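Long-range contact in Abbfa_003403 (Acinetobacter baumannii, PDB 4ZXH), which is a four-domain nonribosomal peptide synthetase that probably activates an amino acid, condenses it with a carrier-bound acyl donor and releases the product through its thioesterase: residues 13-25 and 179-191. Sequence-based numbering, arbitrary orientation.
Sequences VLSRHAISSEQLG and EFVQYADKQQSSV. With PNS (4'-phosphopantetheine), chain B.
D185 grips H17 and A18 with both carboxylate oxygens. D185 OD1 accepts a hydrogen bond from A18 N at 3.1 Å, nearly straight at 168°, while D185 OD2 accepts one from H17 ND1, also at 3.1 Å, on its syn side. An aspartate suits this place because its short side chain offers two acceptors to a main-chain and a side-chain donor at once. NE2 at the other end of the imidazole pairs with S15 OG, so both ring nitrogens are engaged and the rotation of the ring is fixed. The nearby carboxylate would probably favour a protonated imidazole.

The second polar group sits where helix 21-32 begins. Q187, its CG anti to the backbone N (chi1 -163°) and its chain extended, brings OE1 to S21 N at 3.1 Å. One turn earlier, the Y183 hydroxyl donates to E22 OE2 at 2.8 Å; the carboxylate oxygen lies at the ring edge, and F297 packs edge-to-face with the same tyrosine.

Two small aliphatic side chains make the close packing. V181 lays CG1 over one face of the H17 ring, 3.4 Å from its centroid, a CH-pi contact. The small A184 lets the chain come close: its CB rests 3.5 Å from A18 O, against the A18-S20 backbone, and the CA atoms of S20 and A184 are only 4.6 Å apart.

S20, the N-cap residue, and Q23 form a capping box: S20 N donates to Q23 OE1, and Q23 N donates weakly to S20 OG. Helix 179-187 packs across the turn that joins strand 13-18 to helix 21-32 in the condensation domain, and helix 21-32 carries G25 to the phosphopantetheine, its CA next to PNS O35.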
loop_
_atom_site.group_PDB
_atom_site.type_symbol
_atom_site.label_atom_id
_atom_site.label_comp_id
_atom_site.label_asym_id
_atom_site.label_seq_id
_atom_site.Cartn_x
_atom_site.Cartn_y
_atom_site.Cartn_z
ATOM N N VAL A 13 26.398 -21.947 -27.113
ATOM C CA VAL A 13 26.678 -20.551 -26.804
ATOM C C VAL A 13 27.934 -20.072 -27.533
ATOM O O VAL A 13 28.997 -20.685 -27.420
ATOM C CB VAL A 13 26.846 -20.347 -25.270
ATOM C CG1 VAL A 13 27.223 -18.917 -24.941
ATOM C CG2 VAL A 13 25.570 -20.725 -24.546
ATOM N N LEU A 14 27.812 -18.986 -28.291
ATOM C CA LEU A 14 28.966 -18.425 -28.995
ATOM C C LEU A 14 29.834 -17.554 -28.090
ATOM O O LEU A 14 31.053 -17.715 -28.063
ATOM C CB LEU A 14 28.524 -17.605 -30.209
ATOM C CG LEU A 14 28.175 -18.345 -31.497
ATOM C CD1 LEU A 14 27.765 -17.349 -32.570
ATOM C CD2 LEU A 14 29.352 -19.148 -31.947
ATOM N N SER A 15 29.213 -16.620 -27.368
ATOM C CA SER A 15 29.949 -15.752 -26.448
ATOM C C SER A 15 29.084 -15.221 -25.290
ATOM O O SER A 15 27.855 -15.188 -25.383
ATOM C CB SER A 15 30.574 -14.574 -27.208
ATOM O OG SER A 15 29.595 -13.815 -27.896
ATOM N N ARG A 16 29.752 -14.800 -24.212
ATOM C CA ARG A 16 29.101 -14.268 -23.007
ATOM C C ARG A 16 29.409 -12.790 -22.790
ATOM O O ARG A 16 30.561 -12.389 -22.821
ATOM C CB ARG A 16 29.544 -15.059 -21.775
ATOM C CG ARG A 16 29.285 -16.557 -21.890
ATOM C CD ARG A 16 29.405 -17.297 -20.556
ATOM N NE ARG A 16 28.800 -18.622 -20.675
ATOM C CZ ARG A 16 27.602 -18.939 -20.197
ATOM N NH1 ARG A 16 26.909 -18.030 -19.532
ATOM N NH2 ARG A 16 27.106 -20.167 -20.364
ATOM N N HIS A 17 28.385 -11.978 -22.554
ATOM C CA HIS A 17 28.612 -10.559 -22.294
ATOM C C HIS A 17 27.806 -10.021 -21.112
ATOM O O HIS A 17 26.946 -10.711 -20.551
ATOM C CB HIS A 17 28.290 -9.758 -23.544
ATOM C CG HIS A 17 28.929 -10.312 -24.772
ATOM N ND1 HIS A 17 30.252 -10.085 -25.086
ATOM C CD2 HIS A 17 28.448 -11.134 -25.733
ATOM C CE1 HIS A 17 30.549 -10.720 -26.207
ATOM N NE2 HIS A 17 29.470 -11.362 -26.622
ATOM N N ALA A 18 28.111 -8.785 -20.729
ATOM C CA ALA A 18 27.340 -8.091 -19.720
ATOM C C ALA A 18 26.076 -7.512 -20.345
ATOM O O ALA A 18 25.999 -7.377 -21.564
ATOM C CB ALA A 18 28.167 -7.004 -19.093
ATOM N N ILE A 19 25.080 -7.184 -19.523
ATOM C CA ILE A 19 23.972 -6.363 -20.005
ATOM C C ILE A 19 24.325 -4.922 -19.674
ATOM O O ILE A 19 25.214 -4.664 -18.853
ATOM C CB ILE A 19 22.608 -6.735 -19.381
ATOM C CG1 ILE A 19 22.621 -6.529 -17.872
ATOM C CG2 ILE A 19 22.260 -8.178 -19.642
ATOM C CD1 ILE A 19 21.221 -6.564 -17.256
ATOM N N SER A 20 23.652 -3.988 -20.334
ATOM C CA SER A 20 23.840 -2.563 -20.080
ATOM C C SER A 20 22.977 -2.117 -18.919
ATOM O O SER A 20 22.017 -2.800 -18.566
ATOM C CB SER A 20 23.467 -1.755 -21.307
ATOM O OG SER A 20 22.073 -1.880 -21.535
ATOM N N SER A 21 23.281 -0.960 -18.349
ATOM C CA SER A 21 22.403 -0.394 -17.319
ATOM C C SER A 21 21.001 -0.026 -17.845
ATOM O O SER A 21 20.019 -0.047 -17.084
ATOM C CB SER A 21 23.060 0.826 -16.687
ATOM O OG SER A 21 24.168 0.434 -15.885
ATOM N N GLU A 22 20.901 0.287 -19.138
ATOM C CA GLU A 22 19.606 0.574 -19.752
ATOM C C GLU A 22 18.738 -0.676 -19.849
ATOM O O GLU A 22 17.523 -0.588 -19.999
ATOM C CB GLU A 22 19.787 1.167 -21.142
ATOM C CG GLU A 22 20.473 2.520 -21.170
ATOM C CD GLU A 22 21.981 2.397 -21.208
ATOM O OE1 GLU A 22 22.495 1.389 -20.685
ATOM O OE2 GLU A 22 22.643 3.273 -21.805
ATOM N N GLN A 23 19.377 -1.838 -19.778
ATOM C CA GLN A 23 18.678 -3.110 -19.852
ATOM C C GLN A 23 18.281 -3.639 -18.467
ATOM O O GLN A 23 17.280 -4.338 -18.312
ATOM C CB GLN A 23 19.564 -4.138 -20.551
ATOM C CG GLN A 23 19.485 -4.147 -22.071
ATOM C CD GLN A 23 20.505 -5.096 -22.660
ATOM O OE1 GLN A 23 21.688 -5.036 -22.333
ATOM N NE2 GLN A 23 20.044 -6.011 -23.495
ATOM N N LEU A 24 19.092 -3.312 -17.469
ATOM C CA LEU A 24 18.919 -3.828 -16.122
ATOM C C LEU A 24 17.522 -3.570 -15.567
ATOM O O LEU A 24 16.884 -4.473 -15.027
ATOM C CB LEU A 24 19.978 -3.209 -15.215
ATOM C CG LEU A 24 19.829 -3.296 -13.706
ATOM C CD1 LEU A 24 19.759 -4.730 -13.284
ATOM C CD2 LEU A 24 21.026 -2.589 -13.067
ATOM N N GLY A 25 17.040 -2.343 -15.711
ATOM C CA GLY A 25 15.748 -1.989 -15.151
ATOM C C GLY A 25 14.591 -2.766 -15.755
ATOM O O GLY A 25 13.727 -3.255 -15.036
ATOM N N GLU A 179 27.130 -4.308 -32.228
ATOM C CA GLU A 179 27.722 -3.233 -31.433
ATOM C C GLU A 179 27.198 -3.179 -29.981
ATOM O O GLU A 179 27.935 -2.801 -29.080
ATOM C CB GLU A 179 27.488 -1.886 -32.120
ATOM C CG GLU A 179 28.052 -0.685 -31.348
ATOM C CD GLU A 179 29.574 -0.564 -31.433
ATOM O OE1 GLU A 179 30.192 -1.195 -32.334
ATOM O OE2 GLU A 179 30.150 0.171 -30.589
ATOM N N PHE A 180 25.939 -3.555 -29.756
ATOM C CA PHE A 180 25.333 -3.493 -28.412
ATOM C C PHE A 180 26.198 -4.155 -27.341
ATOM O O PHE A 180 26.233 -3.738 -26.191
ATOM C CB PHE A 180 23.941 -4.155 -28.408
ATOM C CG PHE A 180 23.976 -5.652 -28.620
ATOM C CD1 PHE A 180 24.221 -6.190 -29.892
ATOM C CD2 PHE A 180 23.778 -6.526 -27.553
ATOM C CE1 PHE A 180 24.253 -7.573 -30.090
ATOM C CE2 PHE A 180 23.810 -7.906 -27.743
ATOM C CZ PHE A 180 24.048 -8.433 -29.014
ATOM N N VAL A 181 26.886 -5.203 -27.742
ATOM C CA VAL A 181 27.760 -5.935 -26.860
ATOM C C VAL A 181 28.987 -5.119 -26.460
ATOM O O VAL A 181 29.338 -5.074 -25.281
ATOM C CB VAL A 181 28.172 -7.260 -27.527
ATOM C CG1 VAL A 181 29.594 -7.642 -27.171
ATOM C CG2 VAL A 181 27.178 -8.354 -27.126
ATOM N N GLN A 182 29.637 -4.474 -27.425
ATOM C CA GLN A 182 30.794 -3.649 -27.107
ATOM C C GLN A 182 30.369 -2.533 -26.155
ATOM O O GLN A 182 31.023 -2.287 -25.144
ATOM C CB GLN A 182 31.431 -3.072 -28.372
ATOM C CG GLN A 182 32.821 -2.496 -28.128
ATOM C CD GLN A 182 33.526 -2.069 -29.409
ATOM O OE1 GLN A 182 32.994 -2.226 -30.512
ATOM N NE2 GLN A 182 34.741 -1.538 -29.266
ATOM N N TYR A 183 29.252 -1.888 -26.471
ATOM C CA TYR A 183 28.683 -0.851 -25.621
ATOM C C TYR A 183 28.510 -1.323 -24.177
ATOM O O TYR A 183 28.990 -0.678 -23.242
ATOM C CB TYR A 183 27.340 -0.395 -26.182
ATOM C CG TYR A 183 26.685 0.734 -25.413
ATOM C CD1 TYR A 183 27.028 2.060 -25.667
ATOM C CD2 TYR A 183 25.710 0.482 -24.447
ATOM C CE1 TYR A 183 26.434 3.108 -24.973
ATOM C CE2 TYR A 183 25.103 1.525 -23.748
ATOM C CZ TYR A 183 25.477 2.843 -24.021
ATOM O OH TYR A 183 24.893 3.900 -23.350
ATOM N N ALA A 184 27.826 -2.451 -23.997
ATOM C CA ALA A 184 27.581 -2.988 -22.663
ATOM C C ALA A 184 28.887 -3.348 -21.952
ATOM O O ALA A 184 29.069 -3.035 -20.775
ATOM C CB ALA A 184 26.671 -4.199 -22.735
ATOM N N ASP A 185 29.801 -3.985 -22.671
ATOM C CA ASP A 185 31.037 -4.446 -22.059
ATOM C C ASP A 185 31.951 -3.278 -21.651
ATOM O O ASP A 185 32.587 -3.324 -20.595
ATOM C CB ASP A 185 31.757 -5.415 -22.999
ATOM C CG ASP A 185 31.153 -6.826 -22.960
ATOM O OD1 ASP A 185 30.233 -7.066 -22.142
ATOM O OD2 ASP A 185 31.606 -7.700 -23.736
ATOM N N LYS A 186 32.002 -2.226 -22.460
ATOM C CA LYS A 186 32.785 -1.048 -22.086
ATOM C C LYS A 186 32.184 -0.366 -20.849
ATOM O O LYS A 186 32.905 0.176 -20.009
ATOM C CB LYS A 186 32.878 -0.062 -23.259
ATOM C CG LYS A 186 33.830 -0.516 -24.382
ATOM C CD LYS A 186 33.779 0.394 -25.610
ATOM N N GLN A 187 30.863 -0.416 -20.735
ATOM C CA GLN A 187 30.142 0.256 -19.660
ATOM C C GLN A 187 30.450 -0.403 -18.315
ATOM O O GLN A 187 30.375 0.230 -17.264
ATOM C CB GLN A 187 28.641 0.219 -19.949
ATOM C CG GLN A 187 27.799 1.196 -19.175
ATOM C CD GLN A 187 26.320 0.857 -19.266
ATOM O OE1 GLN A 187 25.958 -0.199 -19.769
ATOM N NE2 GLN A 187 25.461 1.752 -18.787
ATOM N N GLN A 188 30.804 -1.686 -18.383
ATOM C CA GLN A 188 31.081 -2.536 -17.231
ATOM C C GLN A 188 32.463 -2.209 -16.649
ATOM O O GLN A 188 32.752 -2.523 -15.495
ATOM C CB GLN A 188 30.992 -4.008 -17.658
ATOM C CG GLN A 188 30.989 -5.053 -16.550
ATOM C CD GLN A 188 29.819 -4.892 -15.593
ATOM O OE1 GLN A 188 29.967 -5.082 -14.384
ATOM N NE2 GLN A 188 28.652 -4.522 -16.130
ATOM N N SER A 189 33.306 -1.557 -17.445
ATOM C CA SER A 189 34.619 -1.102 -16.986
ATOM C C SER A 189 34.506 0.219 -16.233
ATOM O O SER A 189 35.283 0.502 -15.319
ATOM C CB SER A 189 35.575 -0.932 -18.167
ATOM O OG SER A 189 35.458 -2.014 -19.071
ATOM N N SER A 190 33.529 1.026 -16.640
ATOM C CA SER A 190 33.305 2.345 -16.059
ATOM C C SER A 190 32.815 2.276 -14.617
ATOM O O SER A 190 32.156 1.318 -14.198
ATOM C CB SER A 190 32.312 3.135 -16.907
ATOM O OG SER A 190 32.894 3.463 -18.153
ATOM N N VAL A 191 33.133 3.325 -13.871
ATOM C CA VAL A 191 32.964 3.321 -12.433
ATOM C C VAL A 191 31.698 4.060 -11.968
ATOM O O VAL A 191 30.876 3.485 -11.248
ATOM C CB VAL A 191 34.231 3.921 -11.760
ATOM C CG1 VAL A 191 35.357 2.889 -11.750
ATOM C CG2 VAL A 191 34.693 5.183 -12.495
HETATM O O23 PNS B . 14.345 -0.886 -6.897
HETATM P P24 PNS B . 15.646 -1.140 -7.611
HETATM O O25 PNS B . 16.916 -0.629 -6.989
HETATM O O27 PNS B . 15.479 -0.431 -9.051
HETATM C C28 PNS B . 14.380 -0.757 -9.895
HETATM C C29 PNS B . 14.518 0.009 -11.198
HETATM C C30 PNS B . 15.876 -0.397 -11.774
HETATM C C31 PNS B . 14.476 1.510 -10.910
HETATM C C32 PNS B . 13.349 -0.349 -12.128
HETATM O O33 PNS B . 12.148 -0.303 -11.341
HETATM C C34 PNS B . 13.291 0.597 -13.313
HETATM O O35 PNS B . 14.209 0.684 -14.127
HETATM N N36 PNS B . 12.204 1.340 -13.470
HETATM C C37 PNS B . 12.055 2.277 -14.572
HETATM C C38 PNS B . 10.825 1.855 -15.374
HETATM C C39 PNS B . 11.031 2.187 -16.820
HETATM O O40 PNS B . 12.130 2.067 -17.339
HETATM N N41 PNS B . 9.935 2.607 -17.437
HETATM C C42 PNS B . 9.786 2.999 -18.817
HETATM C C43 PNS B . 8.432 3.678 -18.798
HETATM S S44 PNS B . 8.717 5.449 -18.669
#